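Long-range contacts in plasmin and fibronectin-binding protein A (Streptococcus pneumoniae, PDB 4MR0), which acts as a surface adhesin and invasin of the bacterium, binding human fibronectin, plasmin, plasminogen and serum albumin: residues D140-G145 / S168-E173; V259-S264 / D281-L286; A415-N420 / V450-A455; L486-N491 / E509-K514. All coordinates share one frame; numbering follows the deposited sequence.

Contact 1: residues D140-G145 / S168-E173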
loop_
_atom_site.group_PDB
_atom_site.type_symbol
_atom_site.label_atom_id
_atom_site.label_comp_id
_atom_site.label_asym_id
_atom_site.label_seq_id
_atom_site.Cartn_x
_atom_site.Cartn_y
_atom_site.Cartn_z
ATOM N N ASP A 140 -18.079 17.053 17.446
ATOM C CA ASP A 140 -19.280 16.604 18.145
ATOM C C ASP A 140 -20.498 17.455 17.809
ATOM O O ASP A 140 -21.593 16.930 17.618
ATOM C CB ASP A 140 -19.046 16.605 19.659
ATOM C CG ASP A 140 -18.091 15.513 20.099
ATOM O OD1 ASP A 140 -17.719 14.674 19.250
ATOM O OD2 ASP A 140 -17.717 15.488 21.293
ATOM N N ALA A 141 -20.311 18.768 17.732
ATOM C CA ALA A 141 -21.414 19.665 17.402
ATOM C C ALA A 141 -21.850 19.443 15.958
ATOM O O ALA A 141 -23.045 19.435 15.650
ATOM C CB ALA A 141 -20.988 21.114 17.600
ATOM N N ALA A 142 -20.875 19.257 15.071
ATOM C CA ALA A 142 -21.163 19.038 13.661
ATOM C C ALA A 142 -21.954 17.746 13.473
ATOM O O ALA A 142 -22.875 17.683 12.655
ATOM C CB ALA A 142 -19.865 18.980 12.867
ATOM N N ALA A 143 -21.584 16.723 14.240
ATOM C CA ALA A 143 -22.242 15.422 14.178
ATOM C C ALA A 143 -23.717 15.528 14.549
ATOM O O ALA A 143 -24.534 14.709 14.124
ATOM C CB ALA A 143 -21.540 14.437 15.105
ATOM N N GLN A 144 -24.052 16.541 15.341
ATOM C CA GLN A 144 -25.434 16.754 15.759
ATOM C C GLN A 144 -26.219 17.476 14.676
ATOM O O GLN A 144 -27.445 17.562 14.742
ATOM C CB GLN A 144 -25.485 17.565 17.056
ATOM C CG GLN A 144 -25.060 16.793 18.293
ATOM C CD GLN A 144 -25.784 15.459 18.411
ATOM O OE1 GLN A 144 -27.000 15.378 18.212
ATOM N NE2 GLN A 144 -25.040 14.405 18.741
ATOM N N GLY A 145 -25.508 18.004 13.685
ATOM C CA GLY A 145 -26.163 18.704 12.597
ATOM C C GLY A 145 -25.698 20.137 12.417
ATOM O O GLY A 145 -25.899 20.724 11.355
ATOM N N SER A 168 -19.954 10.184 12.376
ATOM C CA SER A 168 -20.762 10.091 11.171
ATOM C C SER A 168 -21.310 11.447 10.742
ATOM O O SER A 168 -21.675 12.281 11.579
ATOM C CB SER A 168 -21.935 9.130 11.384
ATOM O OG SER A 168 -21.494 7.785 11.432
ATOM N N HIS A 169 -21.363 11.645 9.431
ATOM C CA HIS A 169 -21.882 12.862 8.824
ATOM C C HIS A 169 -21.122 14.141 9.177
ATOM O O HIS A 169 -21.717 15.214 9.295
ATOM C CB HIS A 169 -23.369 13.006 9.166
ATOM C CG HIS A 169 -24.186 11.809 8.785
ATOM N ND1 HIS A 169 -24.339 11.400 7.477
ATOM C CD2 HIS A 169 -24.843 10.898 9.542
ATOM C CE1 HIS A 169 -25.055 10.289 7.445
ATOM N NE2 HIS A 169 -25.371 9.962 8.685
ATOM N N THR A 170 -19.807 14.028 9.352
ATOM C CA THR A 170 -18.991 15.201 9.642
ATOM C C THR A 170 -18.036 15.379 8.469
ATOM O O THR A 170 -17.572 14.398 7.883
ATOM C CB THR A 170 -18.187 15.056 10.957
ATOM O OG1 THR A 170 -17.306 13.932 10.871
ATOM C CG2 THR A 170 -19.129 14.875 12.139
ATOM N N HIS A 171 -17.752 16.629 8.121
ATOM C CA HIS A 171 -16.875 16.921 6.994
ATOM C C HIS A 171 -15.879 18.013 7.355
ATOM O O HIS A 171 -16.244 19.180 7.500
ATOM C CB HIS A 171 -17.724 17.337 5.791
ATOM C CG HIS A 171 -18.881 16.420 5.546
ATOM N ND1 HIS A 171 -20.130 16.640 6.088
ATOM C CD2 HIS A 171 -18.951 15.227 4.909
ATOM C CE1 HIS A 171 -20.919 15.618 5.800
ATOM N NE2 HIS A 171 -20.227 14.748 5.086
ATOM N N LEU A 172 -14.618 17.616 7.506
ATOM C CA LEU A 172 -13.556 18.537 7.873
ATOM C C LEU A 172 -12.828 19.080 6.655
ATOM O O LEU A 172 -12.484 18.337 5.733
ATOM C CB LEU A 172 -12.556 17.846 8.810
ATOM C CG LEU A 172 -12.965 17.659 10.277
ATOM C CD1 LEU A 172 -14.309 16.951 10.354
ATOM C CD2 LEU A 172 -11.894 16.864 11.018
ATOM N N GLU A 173 -12.613 20.391 6.663
ATOM C CA GLU A 173 -11.908 21.077 5.590
ATOM C C GLU A 173 -10.823 21.907 6.264
ATOM O O GLU A 173 -11.111 22.700 7.166
ATOM C CB GLU A 173 -12.857 22.006 4.832
ATOM C CG GLU A 173 -12.240 22.637 3.590
ATOM C CD GLU A 173 -13.079 23.776 3.024
ATOM O OE1 GLU A 173 -14.292 23.835 3.322
ATOM O OE2 GLU A 173 -12.522 24.610 2.273
HETATM O O HOH W 1 -23.769 16.070 10.686
HETATM O O HOH W 2 -23.749 11.988 12.968
#
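Thr170 and Ala143 make the main apolar touch between the end of helix 132-143 and the start of strand 170-174. The methyl CG2 of Thr170 lies 3.8 Å from Ala143 CB and 3.7 Å from Ala143 N. It also comes within 4.2 Å of Ala142 CB, so one methyl packs against two neighbouring alanines of the last helical turn. The rotation of Thr170 explains this. Its chi1 of 60° sets OG1 between the backbone N and the carbonyl carbon, and CG2 takes the place anti to the carbonyl carbon. The hydroxyl OG1 is hydrogen-bonded to Lys167 O.

No direct hydrogen bond crosses the contact. Two waters do the polar work instead, each donating to a carbonyl on both sides. Water 1 lies 2.7 Å from Ala142 O and 2.6 Å from His169 O. Water 2 lies 3.1 Å from Ala143 O and 2.5 Å from Ser168 O. The two waters thus bridge two pairs of facing carbonyls.

The helix ends in a Schellman motif. Gly145 has positive phi, and its N bonds back to Ala142 O, which thus serves both the helix end and water 1.

Around the contact, Asp140 forms a salt bridge with Lys167, just ahead of the second segment. Ala142 also packs on Val151 of strand 150-153. Strand 170-174 runs between strands 150-153 and 211-217, and the helix packs beside them near the N-terminal end of the pectate lyase-like beta-helix.

Contact 2: residues V259-S264 / D281-L286; sequences VTFKDS and DNSRFL
Arg284 and Thr260 share the main side-chain bond. Arg284 NE donates to Thr260 OG1 at 2.8 Å and 167°, with the hydroxyl in the guanidinium plane. NH2 adds a weak bond to the same oxygen. The arginine chain bends at chi2 and at chi3 (-69°), which turns its head back over strand 260-265. NH2 is also hydrogen-bonded to Asn258 OD1, and NH1 donates to Asn282 O of its own segment.

The backbones pair in parallel. Arg284 N gives to Val259 O, Phe261 N to Arg284 O at 2.7 Å, Leu286 N to Phe261 O, and Asp263 N to Leu286 O. Ahead of these, Val259 N reaches the hydroxyl Ser283 OG at 3.2 Å.

On the other face from Thr260 and Arg284, the side chains of Phe261 and Phe285 run side by side, with their rings near parallel and offset. Their planes are 7° apart and their centroids 4.5 Å apart. Overlap is slight, with Phe261 CD1 3.5 Å from Phe285 CE2. Val259 CG1 lies over the opposite face of the Phe261 ring.

The stack runs on from Phe285 to Phe336. Phe261 also packs on Ile221, Ala245 and Ile270. Strand 260-265 thus sits between strands 220-222 and 278-289, with its phenylalanine turned into the core of the beta-helix.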
loop_
_atom_site.group_PDB
_atom_site.type_symbol
_atom_site.label_atom_id
_atom_site.label_comp_id
_atom_site.label_asym_id
_atom_site.label_seq_id
_atom_site.Cartn_x
_atom_site.Cartn_y
_atom_site.Cartn_z
ATOM N N VAL A 259 -4.470 15.926 1.091
ATOM C CA VAL A 259 -3.823 16.014 2.390
ATOM C C VAL A 259 -2.353 15.639 2.248
ATOM O O VAL A 259 -2.011 14.715 1.513
ATOM C CB VAL A 259 -4.451 15.049 3.418
ATOM C CG1 VAL A 259 -3.734 15.204 4.757
ATOM C CG2 VAL A 259 -5.947 15.318 3.561
ATOM N N THR A 260 -1.487 16.365 2.946
ATOM C CA THR A 260 -0.063 16.067 2.917
ATOM C C THR A 260 0.265 15.364 4.234
ATOM O O THR A 260 0.149 15.962 5.297
ATOM C CB THR A 260 0.776 17.364 2.799
ATOM O OG1 THR A 260 0.478 18.005 1.554
ATOM C CG2 THR A 260 2.267 17.050 2.848
ATOM N N PHE A 261 0.656 14.096 4.159
ATOM C CA PHE A 261 1.003 13.315 5.347
ATOM C C PHE A 261 2.513 13.282 5.510
ATOM O O PHE A 261 3.226 12.839 4.610
ATOM C CB PHE A 261 0.499 11.880 5.215
ATOM C CG PHE A 261 -0.981 11.772 5.031
ATOM C CD1 PHE A 261 -1.556 11.955 3.774
ATOM C CD2 PHE A 261 -1.799 11.446 6.109
ATOM C CE1 PHE A 261 -2.926 11.816 3.596
ATOM C CE2 PHE A 261 -3.170 11.306 5.947
ATOM C CZ PHE A 261 -3.738 11.486 4.680
ATOM N N LYS A 262 3.003 13.719 6.665
ATOM C CA LYS A 262 4.441 13.757 6.887
ATOM C C LYS A 262 5.004 12.963 8.053
ATOM O O LYS A 262 4.425 12.909 9.140
ATOM C CB LYS A 262 4.904 15.202 7.090
ATOM C CG LYS A 262 4.636 16.160 5.952
ATOM C CD LYS A 262 5.222 17.526 6.298
ATOM C CE LYS A 262 4.983 18.545 5.192
ATOM N NZ LYS A 262 5.624 19.851 5.526
ATOM N N ASP A 263 6.165 12.374 7.800
ATOM C CA ASP A 263 6.947 11.659 8.797
ATOM C C ASP A 263 6.289 10.685 9.758
ATOM O O ASP A 263 6.199 10.935 10.962
ATOM C CB ASP A 263 7.738 12.697 9.598
ATOM C CG ASP A 263 8.462 13.678 8.699
ATOM O OD1 ASP A 263 9.208 13.213 7.812
ATOM O OD2 ASP A 263 8.281 14.905 8.867
ATOM N N SER A 264 5.857 9.555 9.221
ATOM C CA SER A 264 5.256 8.513 10.029
ATOM C C SER A 264 6.405 7.838 10.780
ATOM O O SER A 264 7.467 7.612 10.208
ATOM C CB SER A 264 4.570 7.499 9.110
ATOM O OG SER A 264 4.212 6.332 9.822
ATOM N N ASP A 281 -7.638 10.470 -2.150
ATOM C CA ASP A 281 -7.394 11.121 -3.431
ATOM C C ASP A 281 -6.521 12.375 -3.362
ATOM O O ASP A 281 -6.580 13.131 -2.391
ATOM C CB ASP A 281 -8.763 11.455 -4.057
ATOM C CG ASP A 281 -8.663 12.051 -5.465
ATOM O OD1 ASP A 281 -7.687 11.772 -6.190
ATOM O OD2 ASP A 281 -9.594 12.792 -5.854
ATOM N N ASN A 282 -5.696 12.557 -4.393
ATOM C CA ASN A 282 -4.843 13.738 -4.541
ATOM C C ASN A 282 -4.051 14.137 -3.294
ATOM O O ASN A 282 -3.931 15.322 -2.965
ATOM C CB ASN A 282 -5.726 14.905 -5.008
ATOM C CG ASN A 282 -4.919 16.088 -5.515
ATOM O OD1 ASN A 282 -3.898 15.919 -6.180
ATOM N ND2 ASN A 282 -5.386 17.295 -5.213
ATOM N N SER A 283 -3.484 13.143 -2.621
ATOM C CA SER A 283 -2.721 13.379 -1.407
ATOM C C SER A 283 -1.252 13.046 -1.601
ATOM O O SER A 283 -0.863 12.453 -2.611
ATOM C CB SER A 283 -3.290 12.539 -0.261
ATOM O OG SER A 283 -4.614 12.942 0.040
ATOM N N ARG A 284 -0.451 13.423 -0.610
ATOM C CA ARG A 284 0.985 13.199 -0.630
ATOM C C ARG A 284 1.426 12.535 0.669
ATOM O O ARG A 284 1.093 13.002 1.762
ATOM C CB ARG A 284 1.713 14.538 -0.795
ATOM C CG ARG A 284 1.407 15.242 -2.117
ATOM C CD ARG A 284 1.413 16.757 -1.940
ATOM N NE ARG A 284 0.281 17.216 -1.135
ATOM C CZ ARG A 284 -0.988 17.208 -1.542
ATOM N NH1 ARG A 284 -1.305 16.767 -2.757
ATOM N NH2 ARG A 284 -1.945 17.643 -0.733
ATOM N N PHE A 285 2.171 11.446 0.540
ATOM C CA PHE A 285 2.669 10.710 1.692
ATOM C C PHE A 285 4.178 10.868 1.684
ATOM O O PHE A 285 4.893 10.174 0.960
ATOM C CB PHE A 285 2.241 9.245 1.594
ATOM C CG PHE A 285 0.752 9.062 1.645
ATOM C CD1 PHE A 285 -0.037 9.351 0.531
ATOM C CD2 PHE A 285 0.130 8.700 2.830
ATOM C CE1 PHE A 285 -1.428 9.276 0.602
ATOM C CE2 PHE A 285 -1.260 8.619 2.914
ATOM C CZ PHE A 285 -2.040 8.915 1.800
ATOM N N LEU A 286 4.646 11.798 2.509
ATOM C CA LEU A 286 6.054 12.130 2.575
ATOM C C LEU A 286 6.834 11.694 3.809
ATOM O O LEU A 286 6.666 12.255 4.896
ATOM C CB LEU A 286 6.205 13.646 2.409
ATOM C CG LEU A 286 5.393 14.287 1.277
ATOM C CD1 LEU A 286 5.612 15.793 1.291
ATOM C CD2 LEU A 286 5.807 13.687 -0.070
#

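Contact 3: residues A415-N420 / V450-A455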
loop_
_atom_site.group_PDB
_atom_site.type_symbol
_atom_site.label_atom_id
_atom_site.label_comp_id
_atom_site.label_asym_id
_atom_site.label_seq_id
_atom_site.Cartn_x
_atom_site.Cartn_y
_atom_site.Cartn_z
ATOM N N ALA A 415 2.276 -9.050 -5.538
ATOM C CA ALA A 415 1.076 -9.727 -5.043
ATOM C C ALA A 415 1.559 -11.114 -4.665
ATOM O O ALA A 415 1.746 -11.964 -5.535
ATOM C CB ALA A 415 0.019 -9.825 -6.138
ATOM N N TYR A 416 1.751 -11.339 -3.369
ATOM C CA TYR A 416 2.260 -12.613 -2.890
ATOM C C TYR A 416 1.267 -13.392 -2.040
ATOM O O TYR A 416 0.138 -12.960 -1.830
ATOM C CB TYR A 416 3.547 -12.377 -2.095
ATOM C CG TYR A 416 3.327 -11.804 -0.711
ATOM C CD1 TYR A 416 2.933 -10.475 -0.532
ATOM C CD2 TYR A 416 3.488 -12.603 0.423
ATOM C CE1 TYR A 416 2.703 -9.957 0.751
ATOM C CE2 TYR A 416 3.263 -12.101 1.701
ATOM C CZ TYR A 416 2.873 -10.782 1.861
ATOM O OH TYR A 416 2.669 -10.297 3.131
ATOM N N SER A 417 1.706 -14.547 -1.551
ATOM C CA SER A 417 0.864 -15.405 -0.730
ATOM C C SER A 417 1.372 -15.476 0.706
ATOM O O SER A 417 2.564 -15.661 0.943
ATOM C CB SER A 417 0.816 -16.811 -1.332
ATOM O OG SER A 417 0.266 -16.785 -2.643
ATOM N N TYR A 418 0.455 -15.328 1.657
ATOM C CA TYR A 418 0.784 -15.374 3.080
ATOM C C TYR A 418 1.427 -16.721 3.427
ATOM O O TYR A 418 0.926 -17.770 3.025
ATOM C CB TYR A 418 -0.486 -15.190 3.914
ATOM C CG TYR A 418 -0.225 -15.022 5.399
ATOM C CD1 TYR A 418 0.429 -13.889 5.884
ATOM C CD2 TYR A 418 -0.623 -15.999 6.319
ATOM C CE1 TYR A 418 0.686 -13.726 7.248
ATOM C CE2 TYR A 418 -0.367 -15.848 7.688
ATOM C CZ TYR A 418 0.288 -14.710 8.143
ATOM O OH TYR A 418 0.563 -14.548 9.485
ATOM N N LYS A 419 2.533 -16.684 4.166
ATOM C CA LYS A 419 3.231 -17.908 4.557
ATOM C C LYS A 419 2.366 -18.759 5.483
ATOM O O LYS A 419 2.206 -18.441 6.660
ATOM C CB LYS A 419 4.554 -17.566 5.246
ATOM C CG LYS A 419 5.368 -18.785 5.665
ATOM C CD LYS A 419 6.795 -18.399 6.006
ATOM C CE LYS A 419 7.650 -19.626 6.281
ATOM N NZ LYS A 419 9.095 -19.275 6.394
ATOM N N ASN A 420 1.816 -19.839 4.934
ATOM C CA ASN A 420 0.951 -20.756 5.672
ATOM C C ASN A 420 0.859 -22.079 4.906
ATOM O O ASN A 420 0.333 -22.118 3.793
ATOM C CB ASN A 420 -0.448 -20.151 5.811
ATOM C CG ASN A 420 -1.397 -21.045 6.581
ATOM O OD1 ASN A 420 -1.433 -22.258 6.373
ATOM N ND2 ASN A 420 -2.188 -20.446 7.467
ATOM N N VAL A 450 4.003 -11.653 -9.074
ATOM C CA VAL A 450 2.729 -12.227 -8.648
ATOM C C VAL A 450 3.084 -13.667 -8.347
ATOM O O VAL A 450 3.560 -14.391 -9.228
ATOM C CB VAL A 450 1.656 -12.200 -9.763
ATOM C CG1 VAL A 450 0.399 -12.934 -9.297
ATOM C CG2 VAL A 450 1.310 -10.766 -10.112
ATOM N N ALA A 451 2.864 -14.104 -7.112
ATOM C CA ALA A 451 3.256 -15.463 -6.808
ATOM C C ALA A 451 2.617 -16.175 -5.640
ATOM O O ALA A 451 2.003 -15.566 -4.763
ATOM C CB ALA A 451 4.769 -15.492 -6.623
ATOM N N LYS A 452 2.752 -17.497 -5.677
ATOM C CA LYS A 452 2.342 -18.353 -4.578
ATOM C C LYS A 452 3.755 -18.830 -4.278
ATOM O O LYS A 452 4.228 -19.831 -4.826
ATOM C CB LYS A 452 1.458 -19.519 -5.010
ATOM C CG LYS A 452 0.936 -20.265 -3.784
ATOM C CD LYS A 452 -0.025 -21.380 -4.105
ATOM C CE LYS A 452 0.674 -22.556 -4.755
ATOM N NZ LYS A 452 -0.239 -23.729 -4.793
ATOM N N ASP A 453 4.429 -18.045 -3.444
ATOM C CA ASP A 453 5.824 -18.235 -3.063
ATOM C C ASP A 453 6.313 -19.647 -2.764
ATOM O O ASP A 453 7.498 -19.929 -2.926
ATOM C CB ASP A 453 6.149 -17.307 -1.886
ATOM C CG ASP A 453 5.519 -15.929 -2.044
ATOM O OD1 ASP A 453 4.278 -15.828 -1.935
ATOM O OD2 ASP A 453 6.260 -14.951 -2.291
ATOM N N SER A 454 5.418 -20.530 -2.341
ATOM C CA SER A 454 5.813 -21.899 -2.038
ATOM C C SER A 454 4.834 -22.944 -2.558
ATOM O O SER A 454 3.616 -22.764 -2.500
ATOM C CB SER A 454 5.983 -22.076 -0.524
ATOM O OG SER A 454 6.207 -23.439 -0.190
ATOM N N ALA A 455 5.382 -24.044 -3.067
ATOM C CA ALA A 455 4.572 -25.138 -3.582
ATOM C C ALA A 455 3.803 -25.768 -2.426
ATOM O O ALA A 455 2.825 -26.490 -2.631
ATOM C CB ALA A 455 5.466 -26.177 -4.244
HETATM O O HOH W 3 -0.267 -13.706 -5.409
#
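Ser417 and Asp453 are joined by a bond from backbone to side chain. Ser417 N donates to Asp453 OD1 at 2.9 Å and 165°, and meets the oxygen nearly along its C-O bond. Asp453 sits just past the end of strand 445-451. Its CG stands beside its own backbone N, and the carboxylate is brought to the opposite backbone. Its other oxygen, OD2, forms a salt bridge with Arg449. The carboxylate is therefore held through both oxygens, which would be expected to favour its charged form.

Ser417 has a second grip. Its OG donates to Ala451 O at 3.0 Å, in the carbonyl plane and on a lone pair. The hydroxyl also rests 3.2 Å from Lys452 CA.

Tyr416 turns its ring away from the facing segment. Its chi1 of 75° sets CG between the backbone N and the carbonyl carbon. CB stays close, 3.5 Å from Asp453 OD1, which lies near the ring plane at its edge. The ring and carboxylate planes stand 78° apart.

Ala415 and Val450 are the one bridged pair, their side chains on the same face, with Ala415 CB 4.3 Å from Val450 CG2. Ala451 N donates to Ala415 O at 2.9 Å. Water 3 spans Ala415 O and Ala451 O.

At this site the bonds of Ser417 and Asp453 carry the link past the strands into the following turns. Strand 410-415 stacks on strand 445-451, and such in-register parallel pairing of strands from successive coils is characteristic of the right-handed parallel beta-helix of pectate lyase-like proteins.

Contact 4: residues L486-N491 / E509-K514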
loop_
_atom_site.group_PDB
_atom_site.type_symbol
_atom_site.label_atom_id
_atom_site.label_comp_id
_atom_site.label_asym_id
_atom_site.label_seq_id
_atom_site.Cartn_x
_atom_site.Cartn_y
_atom_site.Cartn_z
ATOM N N LEU A 486 4.885 -16.608 -10.592
ATOM C CA LEU A 486 5.167 -17.881 -9.952
ATOM C C LEU A 486 3.942 -18.602 -9.403
ATOM O O LEU A 486 3.212 -18.075 -8.564
ATOM C CB LEU A 486 6.182 -17.655 -8.825
ATOM C CG LEU A 486 6.586 -18.847 -7.953
ATOM C CD1 LEU A 486 7.293 -19.910 -8.798
ATOM C CD2 LEU A 486 7.502 -18.355 -6.839
ATOM N N ARG A 487 3.743 -19.822 -9.895
ATOM C CA ARG A 487 2.651 -20.695 -9.495
ATOM C C ARG A 487 1.232 -20.157 -9.591
ATOM O O ARG A 487 0.440 -20.301 -8.652
ATOM C CB ARG A 487 2.892 -21.231 -8.083
ATOM C CG ARG A 487 4.173 -22.025 -7.963
ATOM C CD ARG A 487 4.226 -22.842 -6.684
ATOM N NE ARG A 487 5.571 -23.369 -6.492
ATOM C CZ ARG A 487 6.582 -22.662 -6.001
ATOM N NH1 ARG A 487 6.399 -21.403 -5.637
ATOM N NH2 ARG A 487 7.786 -23.206 -5.905
ATOM N N VAL A 488 0.906 -19.543 -10.723
ATOM C CA VAL A 488 -0.446 -19.050 -10.947
ATOM C C VAL A 488 -1.203 -20.296 -11.413
ATOM O O VAL A 488 -0.802 -20.959 -12.377
ATOM C CB VAL A 488 -0.474 -17.950 -12.037
ATOM C CG1 VAL A 488 -1.906 -17.500 -12.293
ATOM C CG2 VAL A 488 0.374 -16.766 -11.591
ATOM N N SER A 489 -2.289 -20.614 -10.719
ATOM C CA SER A 489 -3.082 -21.807 -10.995
ATOM C C SER A 489 -3.982 -21.810 -12.219
ATOM O O SER A 489 -4.325 -22.876 -12.729
ATOM C CB SER A 489 -3.948 -22.142 -9.777
ATOM O OG SER A 489 -3.157 -22.369 -8.628
ATOM N N ASP A 490 -4.386 -20.636 -12.685
ATOM C CA ASP A 490 -5.283 -20.597 -13.832
ATOM C C ASP A 490 -5.535 -19.172 -14.291
ATOM O O ASP A 490 -5.393 -18.220 -13.519
ATOM C CB ASP A 490 -6.609 -21.268 -13.444
ATOM C CG ASP A 490 -7.445 -21.680 -14.644
ATOM O OD1 ASP A 490 -6.962 -21.587 -15.795
ATOM O OD2 ASP A 490 -8.598 -22.117 -14.426
ATOM N N ASN A 491 -5.908 -19.043 -15.561
ATOM C CA ASN A 491 -6.209 -17.756 -16.168
ATOM C C ASN A 491 -5.155 -16.675 -15.982
ATOM O O ASN A 491 -5.411 -15.633 -15.378
ATOM C CB ASN A 491 -7.571 -17.260 -15.674
ATOM C CG ASN A 491 -8.718 -18.111 -16.194
ATOM O OD1 ASN A 491 -8.843 -18.321 -17.403
ATOM N ND2 ASN A 491 -9.557 -18.604 -15.290
ATOM N N GLU A 509 6.860 -19.376 -14.107
ATOM C CA GLU A 509 7.320 -20.608 -13.493
ATOM C C GLU A 509 6.273 -21.388 -12.719
ATOM O O GLU A 509 5.600 -20.844 -11.848
ATOM C CB GLU A 509 8.488 -20.276 -12.561
ATOM C CG GLU A 509 9.086 -21.461 -11.832
ATOM C CD GLU A 509 10.238 -21.053 -10.924
ATOM O OE1 GLU A 509 10.768 -19.929 -11.094
ATOM O OE2 GLU A 509 10.619 -21.862 -10.051
ATOM N N ASP A 510 6.153 -22.673 -13.040
ATOM C CA ASP A 510 5.218 -23.565 -12.353
ATOM C C ASP A 510 3.750 -23.173 -12.397
ATOM O O ASP A 510 2.986 -23.540 -11.504
ATOM C CB ASP A 510 5.638 -23.723 -10.891
ATOM C CG ASP A 510 6.803 -24.669 -10.721
ATOM O OD1 ASP A 510 6.592 -25.892 -10.872
ATOM O OD2 ASP A 510 7.927 -24.191 -10.445
ATOM N N SER A 511 3.348 -22.442 -13.428
ATOM C CA SER A 511 1.955 -22.033 -13.546
ATOM C C SER A 511 1.147 -23.107 -14.267
ATOM O O SER A 511 1.669 -23.816 -15.128
ATOM C CB SER A 511 1.867 -20.693 -14.275
ATOM O OG SER A 511 2.545 -19.691 -13.530
ATOM N N LYS A 512 -0.124 -23.230 -13.904
ATOM C CA LYS A 512 -0.997 -24.240 -14.491
ATOM C C LYS A 512 -2.257 -23.622 -15.090
ATOM O O LYS A 512 -2.456 -22.407 -15.037
ATOM C CB LYS A 512 -1.378 -25.271 -13.417
ATOM C CG LYS A 512 -0.168 -26.008 -12.834
ATOM C CD LYS A 512 -0.340 -26.395 -11.362
ATOM C CE LYS A 512 -1.155 -27.673 -11.169
ATOM N NZ LYS A 512 -1.132 -28.106 -9.737
ATOM N N GLY A 513 -3.105 -24.466 -15.664
ATOM C CA GLY A 513 -4.332 -23.976 -16.259
ATOM C C GLY A 513 -4.101 -23.105 -17.479
ATOM O O GLY A 513 -3.067 -23.201 -18.143
ATOM N N LYS A 514 -5.064 -22.234 -17.762
ATOM C CA LYS A 514 -4.988 -21.355 -18.920
ATOM C C LYS A 514 -3.944 -20.248 -18.828
ATOM O O LYS A 514 -3.959 -19.415 -17.914
ATOM C CB LYS A 514 -6.363 -20.742 -19.202
ATOM C CG LYS A 514 -6.409 -19.962 -20.507
ATOM C CD LYS A 514 -7.830 -19.643 -20.920
ATOM C CE LYS A 514 -7.851 -19.018 -22.302
ATOM N NZ LYS A 514 -7.163 -19.890 -23.302
#
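Leu486 and Glu509 lie side by side and point the same way. Leu486 CD1 rests 3.8 Å from Glu509 CD, alongside an acidic chain that is extended throughout. Arg487 and Asp510 repeat this on the next pair. Arg487 CG touches Asp510 CB at 3.7 Å, and the guanidinium and carboxylate planes are only 13° apart. The charged ends do not meet: Arg487 NH2 and Asp510 OD2 stay 4.6 Å apart. Each has another partner, Lys452 O for Arg487 NH1 and Ser535 OG for Asp510 OD1. Leu486 CD1 lies over the rim of one face of the guanidinium.

The backbones pair alongside. Arg487 N donates to Glu509 O at 2.9 Å, almost straight at 178°. Lys512 N donates to Val488 O at 2.8 Å. Between them Ser511 OG accepts from Val488 N, so a side chain stands in where the chains turn. This is a corner of the parallel beta-helix. Strands 483-486 and 506-509 end here, and each chain bends toward the next face of its coil, into strands 490-500 and 515-523. Parallel beta-helix repeats span 461-487 and 489-510.

Past the corner Asp490 takes over. With chi1 at -162°, its CG lies anti to the backbone N, and OD1 extends across to the other coil. It accepts from Lys514 N at 2.8 Å, nearly along the C-O bond. Asn491 N reaches the same oxygen from the opposite face of the carboxylate. Lys514 crosses Asn491 at a slant, its CD 3.9 Å from Asn491 OD1, and Gly513 passes beside Asp490 with its CA 3.6 Å from OD1.

In the fold
The four contacts follow one another along the chain. None nests within or crosses another. Contact 1 closes the first loop, setting helix 132-143 against strand 170-174 near the N-terminal end. Contact 2 closes a loop of 16 residues and joins consecutive coils, its centre about 23 Å from that of contact 1. Contact 3 comes later, on the other side of the chain's centre, and bridges coils through a span of 29 residues. Contact 4 joins the next coils, with its centre about 12 Å from that of contact 3. These last two touch directly: strand 445-451 pairs with strand 483-486, and Leu486 N lies 2.9 Å from Val450 O.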